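Local coordinates for SM80.1 Vicilin (Solanum melongena, PDB 5VF5), which is a 7S vicilin, a two-cupin seed globulin that probably serves as a storage protein and carries a bound copper ion in one of its cupin domains, at residues 14-20 and 31-36; 211-216 and 227-231. All blocks are in the same frame, centred on the assembly; numbering follows the deposited sequence. Where two conformers were deposited one is given.

Contact 1: residues 14-20 and 31-36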
ATOM      1  N   PHE A  14      -1.978   4.701 -12.017  1.00 13.27           N
ATOM      2  CA  PHE A  14      -0.666   5.304 -11.753  1.00 12.77           C
ATOM      3  C   PHE A  14       0.352   4.235 -12.050  1.00 13.41           C
ATOM      4  O   PHE A  14       0.591   3.317 -11.259  1.00 14.46           O
ATOM      5  CB  PHE A  14      -0.538   5.789 -10.317  1.00 14.89           C
ATOM      6  CG  PHE A  14      -1.484   6.908  -9.952  1.00 15.30           C
ATOM      7  CD1 PHE A  14      -2.798   6.672  -9.688  1.00 14.66           C
ATOM      8  CD2 PHE A  14      -1.038   8.233  -9.918  1.00 20.25           C
ATOM      9  CE1 PHE A  14      -3.686   7.710  -9.404  1.00 15.55           C
ATOM     10  CE2 PHE A  14      -1.905   9.268  -9.590  1.00 21.21           C
ATOM     11  CZ  PHE A  14      -3.243   9.013  -9.357  1.00 18.91           C
ATOM     12  N   LYS A  15       0.940   4.304 -13.226  1.00 15.76           N
ATOM     13  CA  LYS A  15       1.937   3.341 -13.615  1.00 13.69           C
ATOM     14  C   LYS A  15       3.180   3.403 -12.690  1.00 14.30           C
ATOM     15  O   LYS A  15       3.519   4.463 -12.146  1.00 14.03           O
ATOM     16  CB  LYS A  15       2.320   3.553 -15.072  1.00 17.70           C
ATOM     17  CG  LYS A  15       1.168   3.256 -16.029  1.00 20.38           C
ATOM     18  CD  LYS A  15       0.837   1.787 -16.140  1.00 18.86           C
ATOM     19  CE  LYS A  15       2.004   1.052 -16.734  1.00 20.49           C
ATOM     20  NZ  LYS A  15       1.744  -0.406 -16.836  1.00 23.51           N
ATOM     21  N   SER A  16       3.880   2.270 -12.589  1.00 14.07           N
ATOM     22  CA  SER A  16       5.020   2.174 -11.702  0.80 13.89           C
ATOM     23  C   SER A  16       6.077   3.259 -11.946  1.00 14.15           C
ATOM     24  O   SER A  16       6.703   3.757 -10.990  1.00 14.70           O
ATOM     25  CB  SER A  16       5.629   0.790 -11.734  0.80 16.32           C
ATOM     26  OG  SER A  16       6.253   0.581 -12.981  0.80 17.22           O
ATOM     27  N   GLN A  17       6.248   3.653 -13.201  1.00 15.48           N
ATOM     28  CA  GLN A  17       7.249   4.660 -13.551  0.50 17.61           C
ATOM     29  C   GLN A  17       6.956   6.023 -12.950  1.00 17.20           C
ATOM     30  O   GLN A  17       7.835   6.874 -12.917  1.00 18.56           O
ATOM     31  CB  GLN A  17       7.382   4.754 -15.068  0.50 18.82           C
ATOM     32  CG  GLN A  17       8.108   3.548 -15.657  0.50 20.98           C
ATOM     33  N   ARG A  18       5.701   6.238 -12.507  1.00 14.73           N
ATOM     34  CA  ARG A  18       5.350   7.510 -11.874  1.00 14.50           C
ATOM     35  C   ARG A  18       5.856   7.658 -10.466  1.00 14.61           C
ATOM     36  O   ARG A  18       5.882   8.769  -9.948  1.00 14.61           O
ATOM     37  CB  ARG A  18       3.856   7.775 -11.977  1.00 15.81           C
ATOM     38  CG  ARG A  18       3.525   8.070 -13.442  1.00 25.56           C
ATOM     39  CD  ARG A  18       2.116   8.423 -13.697  1.00 32.17           C
ATOM     40  NE  ARG A  18       1.592   9.577 -12.982  1.00 27.94           N
ATOM     41  CZ  ARG A  18       0.289   9.771 -12.804  1.00 29.74           C
ATOM     42  NH1 ARG A  18      -0.570   8.915 -13.345  1.00 30.53           N
ATOM     43  NH2 ARG A  18      -0.157  10.819 -12.110  1.00 30.22           N
ATOM     44  N   PHE A  19       6.250   6.561  -9.839  1.00 14.48           N
ATOM     45  CA  PHE A  19       6.877   6.647  -8.532  1.00 14.35           C
ATOM     46  C   PHE A  19       8.241   7.349  -8.692  1.00 14.43           C
ATOM     47  O   PHE A  19       9.004   6.994  -9.574  1.00 19.61           O
ATOM     48  CB  PHE A  19       7.095   5.311  -7.838  1.00 15.62           C
ATOM     49  CG  PHE A  19       5.843   4.653  -7.271  1.00 13.42           C
ATOM     50  CD1 PHE A  19       4.874   4.100  -8.101  1.00 14.86           C
ATOM     51  CD2 PHE A  19       5.667   4.539  -5.920  1.00 13.05           C
ATOM     52  CE1 PHE A  19       3.764   3.509  -7.569  1.00 15.67           C
ATOM     53  CE2 PHE A  19       4.567   3.887  -5.383  1.00 12.23           C
ATOM     54  CZ  PHE A  19       3.613   3.379  -6.197  1.00 13.84           C
ATOM     55  N   GLN A  20       8.526   8.330  -7.848  1.00 12.77           N
ATOM     56  CA  GLN A  20       9.757   9.139  -7.955  1.00 14.36           C
ATOM     57  C   GLN A  20      10.711   8.804  -6.818  1.00 13.18           C
ATOM     58  O   GLN A  20      10.296   8.902  -5.652  1.00 14.09           O
ATOM     59  CB  GLN A  20       9.382  10.619  -7.915  1.00 18.30           C
ATOM     60  CG  GLN A  20       8.551  11.044  -9.119  1.00 23.94           C
ATOM     61  CD  GLN A  20       8.223  12.521  -9.169  1.00 34.41           C
ATOM     62  OE1 GLN A  20       7.508  13.062  -8.303  1.00 40.71           O
ATOM     63  NE2 GLN A  20       8.703  13.181 -10.218  1.00 41.73           N
ATOM     64  N   ARG A  31      10.807   5.259  -3.233  1.00 10.76           N
ATOM     65  CA  ARG A  31      10.127   6.004  -4.265  1.00 11.68           C
ATOM     66  C   ARG A  31       8.706   6.233  -3.904  1.00 11.25           C
ATOM     67  O   ARG A  31       8.061   5.356  -3.334  1.00 11.11           O
ATOM     68  CB  ARG A  31      10.258   5.377  -5.626  1.00 15.03           C
ATOM     69  CG  ARG A  31       9.908   3.965  -5.805  1.00 16.24           C
ATOM     70  CD  ARG A  31      10.487   3.563  -7.183  1.00 22.72           C
ATOM     71  NE  ARG A  31      10.154   2.199  -7.366  1.00 25.12           N
ATOM     72  CZ  ARG A  31      10.895   1.173  -7.017  1.00 23.48           C
ATOM     73  NH1 ARG A  31      10.412  -0.028  -7.224  1.00 26.33           N
ATOM     74  NH2 ARG A  31      12.136   1.327  -6.533  1.00 24.23           N
ATOM     75  N   ILE A  32       8.199   7.407  -4.215  1.00 10.93           N
ATOM     76  CA  ILE A  32       6.904   7.850  -3.767  1.00 11.37           C
ATOM     77  C   ILE A  32       6.100   8.351  -4.950  1.00 10.87           C
ATOM     78  O   ILE A  32       6.584   9.036  -5.856  1.00 12.05           O
ATOM     79  CB  ILE A  32       7.029   8.924  -2.678  1.00 12.94           C
ATOM     80  CG1 ILE A  32       5.687   9.304  -2.043  1.00 12.73           C
ATOM     81  CG2 ILE A  32       7.783  10.129  -3.144  1.00 13.76           C
ATOM     82  CD1 ILE A  32       5.854  10.120  -0.750  1.00 15.41           C
ATOM     83  N   LEU A  33       4.836   7.973  -4.975  1.00  9.96           N
ATOM     84  CA  LEU A  33       3.929   8.448  -6.016  1.00 11.18           C
ATOM     85  C   LEU A  33       3.636   9.928  -5.758  1.00 10.88           C
ATOM     86  O   LEU A  33       3.610  10.354  -4.599  1.00 11.87           O
ATOM     87  CB  LEU A  33       2.649   7.638  -5.938  1.00 13.21           C
ATOM     88  CG  LEU A  33       1.743   7.552  -7.096  1.00 19.56           C
ATOM     89  CD1 LEU A  33       2.466   7.040  -8.370  1.00 16.98           C
ATOM     90  CD2 LEU A  33       0.597   6.618  -6.734  1.00 20.45           C
ATOM     91  N   PRO A  34       3.413  10.731  -6.821  1.00 11.98           N
ATOM     92  CA  PRO A  34       2.965  12.090  -6.585  1.00 11.95           C
ATOM     93  C   PRO A  34       1.667  12.188  -5.793  1.00 11.46           C
ATOM     94  O   PRO A  34       0.925  11.194  -5.699  1.00 12.28           O
ATOM     95  CB  PRO A  34       2.806  12.661  -7.992  1.00 15.93           C
ATOM     96  CG  PRO A  34       3.724  11.830  -8.826  1.00 20.24           C
ATOM     97  CD  PRO A  34       3.607  10.440  -8.243  1.00 14.99           C
ATOM     98  N   LYS A  35       1.345  13.368  -5.311  1.00 12.89           N
ATOM     99  CA  LYS A  35       0.034  13.577  -4.732  1.00 13.62           C
ATOM    100  C   LYS A  35      -1.050  13.102  -5.676  1.00 13.86           C
ATOM    101  O   LYS A  35      -0.932  13.268  -6.900  1.00 15.46           O
ATOM    102  CB  LYS A  35      -0.211  15.064  -4.470  1.00 17.46           C
ATOM    103  CG  LYS A  35       0.507  15.575  -3.257  1.00 19.60           C
ATOM    104  CD  LYS A  35       0.144  17.028  -2.955  1.00 23.39           C
ATOM    105  CE  LYS A  35      -1.365  17.237  -2.753  1.00 25.02           C
ATOM    106  NZ  LYS A  35      -1.703  18.617  -2.308  1.00 31.64           N
ATOM    107  N   PHE A  36      -2.111  12.527  -5.149  1.00 13.49           N
ATOM    108  CA  PHE A  36      -3.135  11.957  -6.032  1.00 15.04           C
ATOM    109  C   PHE A  36      -3.875  12.979  -6.889  1.00 17.16           C
ATOM    110  O   PHE A  36      -4.402  12.643  -7.959  1.00 20.34           O
ATOM    111  CB  PHE A  36      -4.111  11.160  -5.201  1.00 14.21           C
ATOM    112  CG  PHE A  36      -3.530   9.893  -4.677  1.00 13.47           C
ATOM    113  CD1 PHE A  36      -3.202   8.844  -5.555  1.00 15.38           C
ATOM    114  CD2 PHE A  36      -3.343   9.690  -3.339  1.00 13.71           C
ATOM    115  CE1 PHE A  36      -2.709   7.670  -5.061  1.00 15.58           C
ATOM    116  CE2 PHE A  36      -2.810   8.508  -2.861  1.00 14.49           C
ATOM    117  CZ  PHE A  36      -2.519   7.492  -3.731  1.00 15.58           C
TER
HETATM  118  O   HOH W   1       7.714   1.990  -8.683  1.00 21.36           O
HETATM  119  O   HOH W   2       6.422  11.920  -5.925  1.00 19.65           O
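Leu33 projects between Phe14 and Phe19, and its branches divide the work. From Leu33 CB the first torsion places CG anti to the backbone N (chi1 -159°), which leaves Leu33 CG 4.0 Å from Phe14 CD2. From there Leu33 CD1 goes over one face of the Phe19 ring as a CH-pi contact, 4.1 Å from the ring centroid, while also resting 3.8 Å from Phe14 CB and against Arg18 CB. Leu33 CD2 turns to the Phe14 side and meets Phe14 CG at 3.8 Å. Farther out, Phe14 receives the edge of Phe36 over a face in a T-shaped pair, the planes 86° apart. At the other end, Phe19 CB lies 3.7 Å from Arg31 CG on the arginine's extended chain, and the carbonyl O of Arg31 sits in plane at the edge of the Phe19 ring.

The backbones join at Gln20 and Ile32, an antiparallel hydrogen-bonded pair. Gln20 N gives a nearly straight bond (174°) to Ile32 O, and Ile32 N returns one to Gln20 O. One water donates to both Gln20 OE1 and Ile32 O; another accepts from Arg31 NE and donates to Ser16 O, while the far end of Arg31 forms salt bridges with Glu55 and Asp29.

Within this chain strand 20-21 is the outer edge of the N-terminal cupin sheet, paired with 28-32, which pairs in turn with 49-56. Phe14 belongs to the other half: its backbone is hydrogen-bonded to Val318 and it packs, like Phe36, on strand 318-321 of the second cupin's sheet.

Contact 2: residues 211-216 and 227-231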
ATOM      1  N   PHE A 211       1.344  -7.247  12.812  1.00 15.00           N
ATOM      2  CA  PHE A 211       0.400  -8.321  12.712  1.00 17.77           C
ATOM      3  C   PHE A 211       0.398  -8.884  11.305  1.00 17.14           C
ATOM      4  O   PHE A 211       0.821  -8.227  10.363  1.00 16.55           O
ATOM      5  CB  PHE A 211      -1.021  -7.897  13.132  1.00 22.23           C
ATOM      6  CG  PHE A 211      -1.519  -6.653  12.477  1.00 23.69           C
ATOM      7  CD1 PHE A 211      -1.235  -5.407  13.022  1.00 23.63           C
ATOM      8  CD2 PHE A 211      -2.350  -6.728  11.365  1.00 29.07           C
ATOM      9  CE1 PHE A 211      -1.731  -4.237  12.427  1.00 28.59           C
ATOM     10  CE2 PHE A 211      -2.842  -5.579  10.780  1.00 29.45           C
ATOM     11  CZ  PHE A 211      -2.548  -4.343  11.316  1.00 23.88           C
ATOM     12  N   ASN A 212      -0.142 -10.083  11.150  1.00 18.47           N
ATOM     13  CA  ASN A 212      -0.039 -10.834   9.891  1.00 17.29           C
ATOM     14  C   ASN A 212      -1.238 -11.769   9.798  1.00 18.76           C
ATOM     15  O   ASN A 212      -1.501 -12.534  10.730  1.00 25.20           O
ATOM     16  CB  ASN A 212       1.279 -11.594   9.890  1.00 21.93           C
ATOM     17  CG  ASN A 212       1.630 -12.207   8.546  1.00 21.21           C
ATOM     18  OD1 ASN A 212       0.827 -12.925   7.970  1.00 25.25           O
ATOM     19  ND2 ASN A 212       2.879 -11.947   8.046  1.00 19.73           N
ATOM     20  N   LEU A 213      -1.993 -11.664   8.707  1.00 18.38           N
ATOM     21  CA  LEU A 213      -3.223 -12.445   8.551  0.60 17.70           C
ATOM     22  C   LEU A 213      -3.067 -13.571   7.521  1.00 19.72           C
ATOM     23  O   LEU A 213      -4.060 -14.222   7.199  1.00 20.66           O
ATOM     24  CB  LEU A 213      -4.366 -11.508   8.121  0.60 20.67           C
ATOM     25  CG  LEU A 213      -4.893 -10.491   9.151  0.60 21.20           C
ATOM     26  CD1 LEU A 213      -3.958  -9.306   9.393  0.60 22.13           C
ATOM     27  CD2 LEU A 213      -6.250  -9.955   8.709  0.60 18.41           C
ATOM     28  N   MET A 214      -1.834 -13.811   7.054  0.50 23.44           N
ATOM     29  CA  MET A 214      -1.575 -14.713   5.917  0.50 25.99           C
ATOM     30  C   MET A 214      -2.127 -16.113   6.154  0.50 27.15           C
ATOM     31  O   MET A 214      -2.623 -16.750   5.228  0.50 27.64           O
ATOM     32  CB  MET A 214      -0.074 -14.839   5.632  0.50 27.05           C
ATOM     33  CG  MET A 214       0.522 -13.744   4.753  0.50 25.81           C
ATOM     34  SD  MET A 214       2.182 -14.197   4.189  0.50 35.83           S
ATOM     35  CE  MET A 214       1.819 -15.607   3.150  0.50 33.59           C
ATOM     36  N   LYS A 215      -2.055 -16.566   7.405  1.00 26.05           N
ATOM     37  CA  LYS A 215      -2.456 -17.952   7.785  1.00 29.07           C
ATOM     38  C   LYS A 215      -3.955 -18.118   8.131  1.00 24.62           C
ATOM     39  O   LYS A 215      -4.436 -19.235   8.371  1.00 31.13           O
ATOM     40  CB  LYS A 215      -1.607 -18.467   8.944  1.00 36.37           C
ATOM     41  CG  LYS A 215      -0.152 -18.707   8.569  1.00 42.85           C
ATOM     42  CD  LYS A 215       0.650 -19.151   9.778  1.00 56.77           C
ATOM     43  CE  LYS A 215       1.936 -19.859   9.376  1.00 63.38           C
ATOM     44  NZ  LYS A 215       2.689 -20.329  10.571  1.00 73.76           N
ATOM     45  N   GLU A 216      -4.683 -17.013   8.149  1.00 22.04           N
ATOM     46  CA  GLU A 216      -6.103 -17.032   8.478  1.00 21.55           C
ATOM     47  C   GLU A 216      -6.915 -17.462   7.276  1.00 22.27           C
ATOM     48  O   GLU A 216      -6.471 -17.335   6.124  1.00 25.08           O
ATOM     49  CB  GLU A 216      -6.563 -15.642   8.939  1.00 23.45           C
ATOM     50  CG  GLU A 216      -5.834 -15.199  10.201  1.00 24.34           C
ATOM     51  CD  GLU A 216      -6.306 -13.877  10.736  1.00 26.84           C
ATOM     52  OE1 GLU A 216      -7.317 -13.322  10.243  1.00 30.15           O
ATOM     53  OE2 GLU A 216      -5.662 -13.386  11.685  1.00 35.41           O
ATOM     54  N   PHE A 227      -9.487 -13.222  -0.668  1.00 14.41           N
ATOM     55  CA  PHE A 227      -9.435 -11.860  -0.154  1.00 13.83           C
ATOM     56  C   PHE A 227      -9.371 -11.927   1.358  1.00 13.65           C
ATOM     57  O   PHE A 227     -10.226 -12.567   1.977  1.00 14.56           O
ATOM     58  CB  PHE A 227     -10.689 -11.110  -0.566  1.00 15.65           C
ATOM     59  CG  PHE A 227     -10.714  -9.705  -0.095  1.00 13.83           C
ATOM     60  CD1 PHE A 227     -10.145  -8.699  -0.864  1.00 16.43           C
ATOM     61  CD2 PHE A 227     -11.329  -9.362   1.095  1.00 16.69           C
ATOM     62  CE1 PHE A 227     -10.168  -7.392  -0.405  1.00 14.14           C
ATOM     63  CE2 PHE A 227     -11.348  -8.060   1.551  1.00 14.54           C
ATOM     64  CZ  PHE A 227     -10.777  -7.056   0.781  1.00 15.24           C
ATOM     65  N   ILE A 228      -8.409 -11.241   1.965  1.00 14.42           N
ATOM     66  CA  ILE A 228      -8.501 -10.988   3.399  1.00 19.48           C
ATOM     67  C   ILE A 228      -8.023  -9.606   3.708  1.00 12.95           C
ATOM     68  O   ILE A 228      -7.245  -9.011   2.929  1.00 14.87           O
ATOM     69  CB  ILE A 228      -7.834 -12.021   4.259  1.00 22.48           C
ATOM     70  CG1 ILE A 228      -8.360 -11.980   5.739  1.00 28.02           C
ATOM     71  CG2 ILE A 228      -6.326 -11.856   4.167  1.00 22.99           C
ATOM     72  CD1 ILE A 228      -7.851 -13.101   6.632  1.00 31.21           C
ATOM     73  N   GLU A 229      -8.582  -9.061   4.773  1.00 15.52           N
ATOM     74  CA  GLU A 229      -8.360  -7.703   5.105  1.00 14.07           C
ATOM     75  C   GLU A 229      -8.178  -7.510   6.584  1.00 12.99           C
ATOM     76  O   GLU A 229      -8.845  -8.140   7.403  1.00 15.12           O
ATOM     77  CB  GLU A 229      -9.587  -6.956   4.625  1.00 19.02           C
ATOM     78  CG  GLU A 229      -9.704  -5.546   5.025  1.00 22.69           C
ATOM     79  CD  GLU A 229     -10.968  -4.961   4.488  1.00 22.20           C
ATOM     80  OE1 GLU A 229     -10.901  -4.510   3.372  1.00 22.14           O
ATOM     81  OE2 GLU A 229     -12.002  -4.953   5.195  1.00 29.22           O
ATOM     82  N   ALA A 230      -7.270  -6.604   6.906  1.00 13.26           N
ATOM     83  CA  ALA A 230      -7.115  -6.053   8.223  1.00 14.76           C
ATOM     84  C   ALA A 230      -7.914  -4.757   8.270  1.00 13.49           C
ATOM     85  O   ALA A 230      -7.540  -3.772   7.627  1.00 14.80           O
ATOM     86  CB  ALA A 230      -5.638  -5.808   8.504  1.00 17.04           C
ATOM     87  N   SER A 231      -9.020  -4.791   9.011  1.00 15.12           N
ATOM     88  CA  SER A 231      -9.956  -3.680   9.140  0.70 15.89           C
ATOM     89  C   SER A 231      -9.730  -2.945  10.437  1.00 14.18           C
ATOM     90  O   SER A 231      -9.295  -3.558  11.437  1.00 14.89           O
ATOM     91  CB  SER A 231     -11.405  -4.186   9.179  0.70 19.45           C
ATOM     92  OG  SER A 231     -11.685  -4.872  10.412  0.70 22.42           O
TER
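Leu213 and Ile228 meet through their branch ends, Leu213 CD2 lying 4.1 Å from Ile228 CD1. In the conformer given, one of two for this leucine, Leu213 CD2 also lies 3.4 Å from Glu229 O, while the other branch, CD1, reaches Ala230 CB. That alanine methyl is shared: the Phe211 ring brings CE2 to within 3.6 Å of Ala230 CB, which approaches at the ring's edge, near its plane. Ile228 has a second neighbour as well. With CG1 anti to its backbone N (chi1 -161°), it carries CD1 out to Glu216, whose CB and OE1 both lie 3.7 Å from Ile228 CD1; the two side chains cross at about a right angle. No hydrogen bond links the two segments; they are joined by van der Waals contacts, mostly between apolar groups.

The receiving strand, 225-230, belongs to the antiparallel sheet of the C-terminal cupin, where it runs between 220-222 and 243-250. Ile228 and Ala230 are held by backbone hydrogen bonds to Phe247 and Val245 of the latter, and present their side chains to 211-216, whereas Glu229 turns away and forms a salt bridge with Arg266.

What shapes the incoming loop is local. Asn212 OD1 accepts from Met214 N in the carbonyl plane, 3.0 Å away, an Asx turn; it leads into a type I turn closed by Glu216 N to Leu213 O, also 3.0 Å, which brings Leu213 and Glu216 round to the same strand. Farther out, Glu216 OE1 pairs with Arg234 in a salt bridge, and the Phe211 ring stacks with Phe235. Asn212 ND2 is hydrogen-bonded to Asp99 OD1 and Arg97 O, and the Phe211 backbone to Val100, tying the loop to the N-terminal cupin.

In the fold
Contacts 1 and 2 lie on opposite sides of the chain's centre, with centres 26 Å apart and no atoms touching. Both occur where the two cupins meet, but in reverse sense: 14-20 passes from the second cupin's sheet to the edge of the first, whereas 211-216 makes contact with the first cupin on its way into the second. Contact 1 is the more deeply buried, a leucine set between two phenylalanine rings, one of which also takes the edge of a third, beside a single antiparallel hydrogen-bonded pair. Contact 2, only partly buried, buries less than half as much surface and has no strand pairing: a turn lies against a strand through aliphatic side chains and the edge of one aromatic ring, and its polar bonds are made inside the loop or to third parties.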